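PDB 3HL0: maleylacetate reductase from Agrobacterium tumefaciens, which catalyses the NADH-dependent reduction of maleylacetate to 3-oxoadipate, probably in the breakdown of gamma-resorcylate, as a member of the iron-containing alcohol dehydrogenase family. Local coordinates for residues A23-E28 with I115-T120; E27-L32 with A88-S93; A37-T42 with S54-L59; D48-A53 with A61-E66. One frame throughout, in Å; residues are numbered along the deposited sequence.

Contact 1 (A23-E28 with I115-T120); sequences ADVAEE and IVIPTT. With NAD (nicotinamide-adenine-dinucleotide), chain D.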
# COMPACT_ATOMS: atom_id res chain seq x y z
N ALA A 23 14.34 -22.64 -1.91
CA ALA A 23 14.13 -24.08 -1.67
C ALA A 23 15.18 -24.62 -0.72
O ALA A 23 14.98 -25.70 -0.15
CB ALA A 23 14.20 -24.85 -2.97
N ASP A 24 16.28 -23.89 -0.57
CA ASP A 24 17.42 -24.29 0.24
C ASP A 24 17.54 -23.48 1.55
O ASP A 24 18.63 -23.36 2.13
CB ASP A 24 18.73 -24.15 -0.56
CG ASP A 24 18.70 -24.91 -1.91
OD1 ASP A 24 18.31 -26.10 -1.95
OD2 ASP A 24 19.10 -24.29 -2.94
N VAL A 25 16.43 -22.92 2.03
CA VAL A 25 16.46 -22.16 3.28
C VAL A 25 16.90 -23.05 4.45
O VAL A 25 17.64 -22.63 5.33
CB VAL A 25 15.10 -21.51 3.58
CG1 VAL A 25 15.06 -20.92 5.00
CG2 VAL A 25 14.82 -20.41 2.57
N ALA A 26 16.40 -24.28 4.47
CA ALA A 26 16.80 -25.25 5.47
C ALA A 26 18.32 -25.37 5.63
O ALA A 26 18.81 -25.34 6.75
CB ALA A 26 16.19 -26.63 5.17
N GLU A 27 19.03 -25.52 4.51
CA GLU A 27 20.50 -25.56 4.46
C GLU A 27 21.12 -24.38 5.21
O GLU A 27 22.04 -24.55 6.02
CB GLU A 27 21.01 -25.51 3.01
CG GLU A 27 20.67 -26.71 2.13
CD GLU A 27 21.43 -26.69 0.80
OE1 GLU A 27 21.89 -25.60 0.39
OE2 GLU A 27 21.56 -27.76 0.17
N GLU A 28 20.60 -23.19 4.94
CA GLU A 28 21.14 -21.96 5.52
C GLU A 28 20.88 -21.87 7.01
O GLU A 28 21.72 -21.37 7.77
CB GLU A 28 20.59 -20.74 4.77
CG GLU A 28 21.05 -20.73 3.30
CD GLU A 28 22.56 -20.63 3.16
OE1 GLU A 28 23.22 -19.92 3.97
OE2 GLU A 28 23.09 -21.24 2.21
N ILE A 115 17.77 -14.40 8.41
CA ILE A 115 17.91 -14.85 7.04
C ILE A 115 16.84 -14.07 6.28
O ILE A 115 15.66 -14.20 6.60
CB ILE A 115 17.65 -16.35 6.94
CG1 ILE A 115 18.78 -17.14 7.65
CG2 ILE A 115 17.60 -16.81 5.44
CD1 ILE A 115 18.39 -18.61 7.87
N VAL A 116 17.25 -13.23 5.35
CA VAL A 116 16.29 -12.37 4.64
C VAL A 116 16.13 -12.91 3.25
O VAL A 116 17.12 -13.27 2.59
CB VAL A 116 16.79 -10.90 4.59
CG1 VAL A 116 15.71 -10.01 3.89
CG2 VAL A 116 17.04 -10.41 5.99
N ILE A 117 14.87 -13.01 2.81
CA ILE A 117 14.52 -13.47 1.46
C ILE A 117 13.78 -12.28 0.79
O ILE A 117 12.54 -12.15 0.90
CB ILE A 117 13.63 -14.74 1.50
CG1 ILE A 117 14.31 -15.84 2.32
CG2 ILE A 117 13.39 -15.24 0.03
CD1 ILE A 117 13.36 -17.04 2.53
N PRO A 118 14.55 -11.37 0.14
CA PRO A 118 13.95 -10.10 -0.34
C PRO A 118 13.09 -10.35 -1.56
O PRO A 118 13.47 -11.11 -2.43
CB PRO A 118 15.16 -9.22 -0.70
CG PRO A 118 16.37 -9.90 -0.12
CD PRO A 118 16.02 -11.40 0.02
N THR A 119 11.96 -9.63 -1.66
CA THR A 119 11.08 -9.82 -2.81
C THR A 119 10.77 -8.49 -3.49
O THR A 119 9.90 -8.43 -4.35
CB THR A 119 9.77 -10.54 -2.40
OG1 THR A 119 9.06 -9.72 -1.43
CG2 THR A 119 10.07 -11.94 -1.75
N THR A 120 11.46 -7.42 -3.08
CA THR A 120 11.40 -6.14 -3.81
C THR A 120 12.81 -5.68 -4.07
O THR A 120 13.77 -6.45 -3.89
CB THR A 120 10.63 -5.01 -3.06
OG1 THR A 120 11.41 -4.54 -1.94
CG2 THR A 120 9.25 -5.49 -2.56
PA NAD D . 7.03 -2.93 1.28
O1A NAD D . 7.95 -3.89 1.96
O2A NAD D . 6.35 -1.91 2.11
O5B NAD D . 6.06 -3.75 0.33
C5B NAD D . 4.91 -3.09 -0.22
C4B NAD D . 3.86 -4.16 -0.48
O4B NAD D . 4.30 -5.00 -1.54
C3B NAD D . 3.61 -5.04 0.76
O3B NAD D . 2.21 -5.28 0.98
C2B NAD D . 4.33 -6.31 0.38
O2B NAD D . 3.79 -7.47 0.99
C1B NAD D . 4.16 -6.36 -1.15
N9A NAD D . 5.21 -7.16 -1.83
C8A NAD D . 6.58 -7.06 -1.68
N7A NAD D . 7.18 -7.96 -2.48
C5A NAD D . 6.22 -8.67 -3.15
C6A NAD D . 6.28 -9.71 -4.08
N6A NAD D . 7.41 -10.07 -4.74
N1A NAD D . 5.06 -10.21 -4.54
C2A NAD D . 3.86 -9.67 -4.12
N3A NAD D . 3.79 -8.64 -3.22
C4A NAD D . 4.98 -8.15 -2.74
O3 NAD D . 7.85 -2.03 0.19
PN NAD D . 9.43 -1.68 0.07
O1N NAD D . 9.48 -0.50 -0.85
O2N NAD D . 10.08 -2.94 -0.30
O5D NAD D . 9.90 -1.21 1.52
C5D NAD D . 9.60 0.09 2.03
C4D NAD D . 10.01 0.09 3.50
O4D NAD D . 11.37 -0.32 3.59
C3D NAD D . 9.95 1.51 4.05
O3D NAD D . 9.59 1.42 5.44
C2D NAD D . 11.38 1.99 3.89
O2D NAD D . 11.75 3.06 4.77
C1D NAD D . 12.15 0.71 4.18
N1N NAD D . 13.49 0.70 3.61
C2N NAD D . 14.52 0.57 4.49
C3N NAD D . 15.81 0.55 4.01
C7N NAD D . 16.84 0.37 5.04
O7N NAD D . 18.09 0.26 4.56
N7N NAD D . 16.53 0.32 6.36
C4N NAD D . 16.11 0.62 2.60
C5N NAD D . 15.04 0.76 1.72
C6N NAD D . 13.73 0.81 2.24
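Ile115 leads the contact by laying a methyl against the helix: Ile115 CD1 is 4.2 Å from Glu28 C and a little farther from Glu28 CB. Glu28 thus meets it with backbone and CB, while its carboxylate leads away to a salt bridge with Arg14. Two residues on, Ile117 presents the same kind of tip. With CG1 anti to the carbonyl carbon (chi1 -55°) and the chain then extended, Ile117 CD1 reaches CG2 of Val25 at 3.7 Å, the two side chains meeting at a slant.

Ile115 and Ile117, with one residue between them, share the face of a strand in a parallel alpha/beta sheet, the dinucleotide-binding fold of this family, with helix 25-31 laid on that face; Leu52 joins Ile117 there. Beyond Pro118 the strand runs out into the cofactor site, and the work becomes polar. Thr119 O accepts a hydrogen bond from NAD N6A at 3.0 Å (156° at the hydrogen), fixing the adenine amino group, while Thr119 OG1, hydrogen-bonded to Gln45, lies 2.8 Å from NAD N7A. Thr120 OG1 donates to the phosphate oxygen O2N of NAD over 2.6 Å, and its hydroxyl also meets Ala122 N.

Contact 2 (E27-L32 with A88-S93); sequences EEIRRL and ADCVVS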
# COMPACT_ATOMS: atom_id res chain seq x y z
N GLU A 27 19.03 -25.52 4.51
CA GLU A 27 20.50 -25.56 4.46
C GLU A 27 21.12 -24.38 5.21
O GLU A 27 22.04 -24.55 6.02
CB GLU A 27 21.01 -25.51 3.01
CG GLU A 27 20.67 -26.71 2.13
CD GLU A 27 21.43 -26.69 0.80
OE1 GLU A 27 21.89 -25.60 0.39
OE2 GLU A 27 21.56 -27.76 0.17
N GLU A 28 20.60 -23.19 4.94
CA GLU A 28 21.14 -21.96 5.52
C GLU A 28 20.88 -21.87 7.01
O GLU A 28 21.72 -21.37 7.77
CB GLU A 28 20.59 -20.74 4.77
CG GLU A 28 21.05 -20.73 3.30
CD GLU A 28 22.56 -20.63 3.16
OE1 GLU A 28 23.22 -19.92 3.97
OE2 GLU A 28 23.09 -21.24 2.21
N ILE A 29 19.71 -22.33 7.45
CA ILE A 29 19.42 -22.37 8.89
C ILE A 29 20.44 -23.28 9.56
O ILE A 29 21.04 -22.93 10.59
CB ILE A 29 17.95 -22.81 9.17
CG1 ILE A 29 16.97 -21.74 8.69
CG2 ILE A 29 17.69 -23.14 10.70
CD1 ILE A 29 15.50 -22.22 8.69
N ARG A 30 20.64 -24.46 8.97
CA ARG A 30 21.56 -25.43 9.57
C ARG A 30 23.00 -24.91 9.62
O ARG A 30 23.71 -25.13 10.61
CB ARG A 30 21.47 -26.77 8.83
CG ARG A 30 20.18 -27.51 9.11
CD ARG A 30 20.24 -28.92 8.58
NE ARG A 30 18.90 -29.48 8.38
CZ ARG A 30 18.29 -29.57 7.20
NH1 ARG A 30 17.07 -30.09 7.10
NH2 ARG A 30 18.91 -29.15 6.10
N ARG A 31 23.39 -24.18 8.57
CA ARG A 31 24.75 -23.64 8.42
C ARG A 31 25.09 -22.62 9.52
O ARG A 31 26.25 -22.51 9.93
CB ARG A 31 24.92 -23.04 7.02
CG ARG A 31 26.33 -22.61 6.65
CD ARG A 31 26.41 -22.19 5.19
NE ARG A 31 27.77 -21.81 4.82
CZ ARG A 31 28.67 -22.63 4.30
NH1 ARG A 31 28.36 -23.91 4.05
NH2 ARG A 31 29.89 -22.18 4.02
N LEU A 32 24.09 -21.89 10.00
CA LEU A 32 24.24 -21.04 11.18
C LEU A 32 24.26 -21.82 12.51
O LEU A 32 24.41 -21.21 13.58
CB LEU A 32 23.13 -19.98 11.22
CG LEU A 32 23.06 -18.93 10.11
CD1 LEU A 32 21.65 -18.28 10.06
CD2 LEU A 32 24.15 -17.86 10.27
N ALA A 88 12.02 -19.63 18.98
CA ALA A 88 12.80 -19.39 17.80
C ALA A 88 14.23 -19.00 18.12
O ALA A 88 14.53 -18.41 19.18
CB ALA A 88 12.12 -18.31 16.93
N ASP A 89 15.15 -19.30 17.20
CA ASP A 89 16.54 -18.85 17.34
C ASP A 89 16.98 -18.02 16.14
O ASP A 89 18.12 -17.53 16.06
CB ASP A 89 17.51 -20.04 17.62
CG ASP A 89 17.44 -21.14 16.57
OD1 ASP A 89 16.77 -20.95 15.52
OD2 ASP A 89 18.05 -22.22 16.79
N CYS A 90 16.04 -17.78 15.21
CA CYS A 90 16.29 -16.88 14.10
C CYS A 90 14.97 -16.43 13.47
O CYS A 90 13.92 -16.99 13.77
CB CYS A 90 17.18 -17.55 13.03
SG CYS A 90 16.57 -19.11 12.36
N VAL A 91 15.05 -15.43 12.60
CA VAL A 91 13.90 -15.01 11.82
C VAL A 91 14.22 -15.20 10.36
O VAL A 91 15.37 -15.07 9.96
CB VAL A 91 13.47 -13.53 12.09
CG1 VAL A 91 12.90 -13.37 13.53
CG2 VAL A 91 14.62 -12.52 11.81
N VAL A 92 13.20 -15.57 9.59
CA VAL A 92 13.33 -15.67 8.14
C VAL A 92 12.35 -14.63 7.62
O VAL A 92 11.16 -14.80 7.74
CB VAL A 92 12.99 -17.09 7.63
CG1 VAL A 92 12.96 -17.07 6.11
CG2 VAL A 92 14.03 -18.15 8.14
N SER A 93 12.88 -13.56 7.05
CA SER A 93 12.05 -12.43 6.64
C SER A 93 11.76 -12.56 5.17
O SER A 93 12.65 -12.37 4.36
CB SER A 93 12.80 -11.13 6.88
OG SER A 93 13.15 -11.05 8.26
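Arg31 N bonds to Glu27 O at 2.9 Å, a regular turn of helix 25-31 whose inner side carries Ile29 to face Cys90 and Val92 of strand 90-95. No hydrogen bond crosses between the two segments; the contact rests on one branched side chain divided between two strand residues. Ile29 CG2 stands anti to the backbone N (chi1 -67° for CG1) and comes to 4.5 Å from Cys90 SG. The longer branch continues extended, so that Ile29 CD1 ends 4.4 Å from CG2 of Val92. Both separations are those of a relaxed apolar fit, with the sulfur acting as a greasy atom. Ile115 and Ala37, from the strands bordering 90-95, touch Ile29 as well and add to its buried surroundings. At the start of the strand the carboxylate of Asp89 is spread over two backbone donors, OD1 taking Arg36 N and OD2 taking Ser35 N, which ties the strand's entry to the turn before strand 37-40. With Ile29, Cys90 and Val92 filling the gap, a helix is packed on a parallel sheet through apolar side chains, as in the layered alpha/beta nucleotide-binding domain of iron-containing alcohol dehydrogenases.

Contact 3 (A37-T42 with S54-L59); sequences ALVLST and SRLGRL. With NAD (nicotinamide-adenine-dinucleotide), chain D.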
# COMPACT_ATOMS: atom_id res chain seq x y z
N ALA A 37 13.20 -21.47 13.15
CA ALA A 37 12.97 -20.18 12.50
C ALA A 37 11.57 -19.63 12.70
O ALA A 37 10.60 -20.36 12.57
CB ALA A 37 13.23 -20.28 11.00
N LEU A 38 11.46 -18.34 12.99
CA LEU A 38 10.15 -17.68 12.91
C LEU A 38 10.07 -16.99 11.54
O LEU A 38 10.88 -16.09 11.25
CB LEU A 38 9.97 -16.68 14.06
CG LEU A 38 8.68 -15.85 14.08
CD1 LEU A 38 7.46 -16.71 14.51
CD2 LEU A 38 8.83 -14.64 15.00
N VAL A 39 9.14 -17.44 10.69
CA VAL A 39 9.03 -16.87 9.34
C VAL A 39 8.17 -15.60 9.41
O VAL A 39 7.09 -15.62 10.03
CB VAL A 39 8.41 -17.90 8.34
CG1 VAL A 39 8.40 -17.30 6.90
CG2 VAL A 39 9.19 -19.20 8.35
N LEU A 40 8.61 -14.52 8.79
CA LEU A 40 7.93 -13.24 8.88
C LEU A 40 7.38 -12.80 7.51
O LEU A 40 8.01 -13.02 6.48
CB LEU A 40 8.93 -12.16 9.33
CG LEU A 40 9.69 -12.43 10.62
CD1 LEU A 40 10.66 -11.25 10.79
CD2 LEU A 40 8.74 -12.57 11.82
N SER A 41 6.21 -12.16 7.52
CA SER A 41 5.66 -11.52 6.30
C SER A 41 4.64 -10.46 6.66
O SER A 41 4.26 -10.31 7.82
CB SER A 41 4.96 -12.54 5.39
OG SER A 41 3.73 -12.95 5.94
N THR A 42 4.24 -9.70 5.65
CA THR A 42 3.04 -8.88 5.70
C THR A 42 1.80 -9.75 5.45
O THR A 42 1.90 -10.94 5.06
CB THR A 42 3.07 -7.81 4.60
OG1 THR A 42 3.10 -8.49 3.34
CG2 THR A 42 4.24 -6.87 4.74
N SER A 54 5.78 -24.40 6.03
CA SER A 54 5.39 -25.77 5.83
C SER A 54 6.54 -26.65 5.29
O SER A 54 6.80 -27.73 5.80
CB SER A 54 4.19 -25.79 4.88
OG SER A 54 3.63 -27.07 4.88
N ARG A 55 7.26 -26.15 4.29
CA ARG A 55 8.33 -26.94 3.70
C ARG A 55 9.50 -27.11 4.68
O ARG A 55 10.22 -28.09 4.61
CB ARG A 55 8.84 -26.29 2.42
CG ARG A 55 7.83 -26.27 1.28
CD ARG A 55 8.52 -25.73 0.03
NE ARG A 55 8.90 -24.32 0.16
CZ ARG A 55 8.11 -23.30 -0.17
NH1 ARG A 55 6.88 -23.53 -0.64
NH2 ARG A 55 8.55 -22.04 -0.04
N LEU A 56 9.68 -26.14 5.58
CA LEU A 56 10.76 -26.21 6.57
C LEU A 56 10.56 -27.30 7.62
O LEU A 56 11.52 -27.75 8.28
CB LEU A 56 11.00 -24.82 7.23
CG LEU A 56 11.72 -23.79 6.37
CD1 LEU A 56 11.69 -22.44 7.08
CD2 LEU A 56 13.16 -24.23 6.12
N GLY A 57 9.31 -27.75 7.78
CA GLY A 57 9.02 -28.82 8.75
C GLY A 57 9.41 -28.37 10.14
O GLY A 57 8.98 -27.30 10.57
N ARG A 58 10.26 -29.16 10.79
CA ARG A 58 10.64 -28.93 12.19
C ARG A 58 11.58 -27.75 12.35
O ARG A 58 11.81 -27.28 13.47
CB ARG A 58 11.27 -30.19 12.80
N LEU A 59 12.12 -27.27 11.23
CA LEU A 59 13.00 -26.09 11.25
C LEU A 59 12.20 -24.81 11.36
O LEU A 59 12.79 -23.75 11.58
CB LEU A 59 13.93 -26.04 10.02
CG LEU A 59 15.07 -27.07 9.97
CD1 LEU A 59 15.92 -26.86 8.72
CD2 LEU A 59 15.95 -27.09 11.23
PA NAD D . 7.03 -2.93 1.28
O1A NAD D . 7.95 -3.89 1.96
O2A NAD D . 6.35 -1.91 2.11
O5B NAD D . 6.06 -3.75 0.33
C5B NAD D . 4.91 -3.09 -0.22
C4B NAD D . 3.86 -4.16 -0.48
O4B NAD D . 4.30 -5.00 -1.54
C3B NAD D . 3.61 -5.04 0.76
O3B NAD D . 2.21 -5.28 0.98
C2B NAD D . 4.33 -6.31 0.38
O2B NAD D . 3.79 -7.47 0.99
C1B NAD D . 4.16 -6.36 -1.15
N9A NAD D . 5.21 -7.16 -1.83
C8A NAD D . 6.58 -7.06 -1.68
N7A NAD D . 7.18 -7.96 -2.48
C5A NAD D . 6.22 -8.67 -3.15
C6A NAD D . 6.28 -9.71 -4.08
N6A NAD D . 7.41 -10.07 -4.74
N1A NAD D . 5.06 -10.21 -4.54
C2A NAD D . 3.86 -9.67 -4.12
N3A NAD D . 3.79 -8.64 -3.22
C4A NAD D . 4.98 -8.15 -2.74
O3 NAD D . 7.85 -2.03 0.19
PN NAD D . 9.43 -1.68 0.07
O1N NAD D . 9.48 -0.50 -0.85
O2N NAD D . 10.08 -2.94 -0.30
O5D NAD D . 9.90 -1.21 1.52
C5D NAD D . 9.60 0.09 2.03
C4D NAD D . 10.01 0.09 3.50
O4D NAD D . 11.37 -0.32 3.59
C3D NAD D . 9.95 1.51 4.05
O3D NAD D . 9.59 1.42 5.44
C2D NAD D . 11.38 1.99 3.89
O2D NAD D . 11.75 3.06 4.77
C1D NAD D . 12.15 0.71 4.18
N1N NAD D . 13.49 0.70 3.61
C2N NAD D . 14.52 0.57 4.49
C3N NAD D . 15.81 0.55 4.01
C7N NAD D . 16.84 0.37 5.04
O7N NAD D . 18.09 0.26 4.56
N7N NAD D . 16.53 0.32 6.36
C4N NAD D . 16.11 0.62 2.60
C5N NAD D . 15.04 0.76 1.72
C6N NAD D . 13.73 0.81 2.24
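A single backbone hydrogen bond supplies the polar part of this contact: Ala37 N donates to Leu59 O at 2.8 Å. It is almost straight, 174° at the hydrogen, although the donor sits 25° out of the carbonyl plane of Leu59. The methyl CB of Ala37 rests close by, 3.5 Å from the same oxygen, Leu59 O. Leu59 is brought there by a chain reversal after the helix: Gly57 leaves helical geometry with positive phi (60°), and Leu59 N then bonds back to Leu56 O at 3.0 Å.

The apolar part is looser. CG2 of Val39 approaches CD1 of Leu56 at 4.3 Å, the last turn of the helix being draped over the strand, and Leu56 continues the same layer toward Val25 of helix 25-31. These links lie within a beta-alpha-beta unit, strand 37-40, helix 46-56 and strand 60-64, and the Ala37–Leu59 bond fastens the start of the first strand to the turn that leads into the second.

Ligand contact comes beyond the strand. Thr42 OG1, tucked between its backbone N and carbonyl carbon, donates to the adenosine ribose hydroxyl O2B of NAD over 2.7 Å. Just before it, Ser41 OG donates to Thr42 O at 2.9 Å, a bond that holds the backbone next to the binding threonine. Gln44, Ser98 and Thr127 are among the other residues bonded to the cofactor.

Contact 4 (D48-A53 with A61-E66); sequences DAEALA and AGVFSE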
# COMPACT_ATOMS: atom_id res chain seq x y z
N ASP A 48 2.63 -17.16 1.05
CA ASP A 48 4.00 -17.58 0.74
C ASP A 48 4.82 -17.92 2.01
O ASP A 48 5.58 -18.90 2.03
CB ASP A 48 4.69 -16.54 -0.12
CG ASP A 48 4.04 -16.41 -1.51
OD1 ASP A 48 3.25 -17.30 -1.91
OD2 ASP A 48 4.32 -15.41 -2.21
N ALA A 49 4.61 -17.13 3.06
CA ALA A 49 5.27 -17.34 4.35
C ALA A 49 4.83 -18.66 4.97
O ALA A 49 5.65 -19.44 5.50
CB ALA A 49 4.97 -16.21 5.27
N GLU A 50 3.54 -18.93 4.87
CA GLU A 50 2.99 -20.18 5.35
C GLU A 50 3.48 -21.37 4.53
O GLU A 50 3.78 -22.43 5.11
CB GLU A 50 1.46 -20.11 5.36
CG GLU A 50 0.97 -19.22 6.47
CD GLU A 50 -0.47 -18.80 6.33
OE1 GLU A 50 -1.15 -19.17 5.33
OE2 GLU A 50 -0.94 -18.10 7.24
N ALA A 51 3.60 -21.20 3.21
CA ALA A 51 4.07 -22.32 2.37
C ALA A 51 5.55 -22.63 2.70
O ALA A 51 5.94 -23.80 2.84
CB ALA A 51 3.90 -22.02 0.90
N LEU A 52 6.36 -21.58 2.85
CA LEU A 52 7.77 -21.78 3.26
C LEU A 52 7.88 -22.47 4.63
O LEU A 52 8.68 -23.42 4.83
CB LEU A 52 8.51 -20.44 3.29
CG LEU A 52 9.94 -20.52 3.85
CD1 LEU A 52 10.81 -21.47 3.03
CD2 LEU A 52 10.49 -19.08 3.90
N ALA A 53 7.13 -21.98 5.59
CA ALA A 53 7.15 -22.60 6.91
C ALA A 53 6.80 -24.09 6.84
O ALA A 53 7.43 -24.94 7.46
CB ALA A 53 6.19 -21.88 7.83
N ALA A 61 9.66 -22.73 13.48
CA ALA A 61 9.08 -22.59 14.82
C ALA A 61 7.71 -21.90 14.79
O ALA A 61 6.91 -22.08 15.70
CB ALA A 61 10.04 -21.84 15.73
N GLY A 62 7.43 -21.15 13.73
CA GLY A 62 6.19 -20.38 13.63
C GLY A 62 6.19 -19.41 12.46
O GLY A 62 7.21 -19.28 11.76
N VAL A 63 5.04 -18.76 12.25
CA VAL A 63 4.82 -17.77 11.20
C VAL A 63 4.15 -16.54 11.81
O VAL A 63 3.12 -16.66 12.48
CB VAL A 63 3.91 -18.31 10.08
CG1 VAL A 63 3.67 -17.23 9.02
CG2 VAL A 63 4.54 -19.52 9.45
N PHE A 64 4.76 -15.38 11.63
CA PHE A 64 4.15 -14.13 12.08
C PHE A 64 3.95 -13.29 10.82
O PHE A 64 4.92 -12.83 10.23
CB PHE A 64 5.08 -13.40 13.06
CG PHE A 64 4.49 -12.12 13.61
CD1 PHE A 64 3.66 -12.16 14.73
CD2 PHE A 64 4.73 -10.89 13.00
CE1 PHE A 64 3.10 -10.99 15.25
CE2 PHE A 64 4.17 -9.70 13.51
CZ PHE A 64 3.36 -9.77 14.64
N SER A 65 2.70 -13.09 10.42
CA SER A 65 2.39 -12.48 9.12
C SER A 65 1.71 -11.11 9.27
O SER A 65 0.87 -10.71 8.44
CB SER A 65 1.51 -13.42 8.29
OG SER A 65 0.29 -13.75 8.99
N GLU A 66 2.10 -10.37 10.29
CA GLU A 66 1.48 -9.05 10.49
C GLU A 66 2.44 -7.88 10.35
O GLU A 66 2.22 -6.81 10.95
CB GLU A 66 0.75 -9.01 11.83
CG GLU A 66 -0.53 -9.84 11.84
CD GLU A 66 -1.04 -10.10 13.22
OE1 GLU A 66 -1.10 -9.13 14.03
OE2 GLU A 66 -1.38 -11.26 13.50
O HOH W 1 0.23 -16.50 8.99
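Val63 stands with its forked end against the helix, each methyl directed at a different alanine one turn apart. Its torsion (chi1 179°) sets CG1 anti to the backbone N and CG2 beside it, so the fork opens along the helix. CG2 of Val63 meets CB of Ala53 at only 3.3 Å, tighter than usual van der Waals contact, and CG1 of Val63 lies 4.1 Å from CB of Ala49. Ala49 and Ala53 present only methyls to the valine; the axes of the helix and strand segments pass at 8.6 Å and run nearly antiparallel, at 173°.

That antiparallel course is the geometry of a beta-alpha-beta crossover, in which helix 46-56 returns the chain so that strand 60-64 can lie parallel to strand 37-40. Phe64 leaves the strand away from this helix, and its side chain touches helix 73-85 on the other face of the sheet.

Glu50 flanks the valine at the partly exposed side. Glu50 CG passes 4.2 Å from Val63 CG1, and the extended chain carries the carboxylate outward until one water spans the gap to Ser65. This water donates to Glu50 OE2 at 2.6 Å and lies 2.8 Å from Ser65 OG. The same Glu50 OE2 is held in a salt bridge by Lys46, one turn earlier on the helix, so one carboxylate oxygen serves both partners.

Overall arrangement
From the N terminus, helix 25-31, which follows strand 15-17, opens two long loops: contact 2 closes one at strand 90-95, and contact 1 the larger at strand 113-118. They share Glu27 and Glu28, and their strands pair through Ser93 with Ile115 and Ile117. Nested inside both loops are contacts 3 and 4. Contact 3 closes the loop from strand 37-40 to the end of helix 46-56, contact 4 the short one from that helix to strand 60-64; they cross, since their segments alternate along a single beta-alpha-beta unit. Leu52 and Leu56 of its helix meet Val25, so the two helices pack side by side on one sheet face. Contacts 1 and 3 run on to NAD beyond the strands.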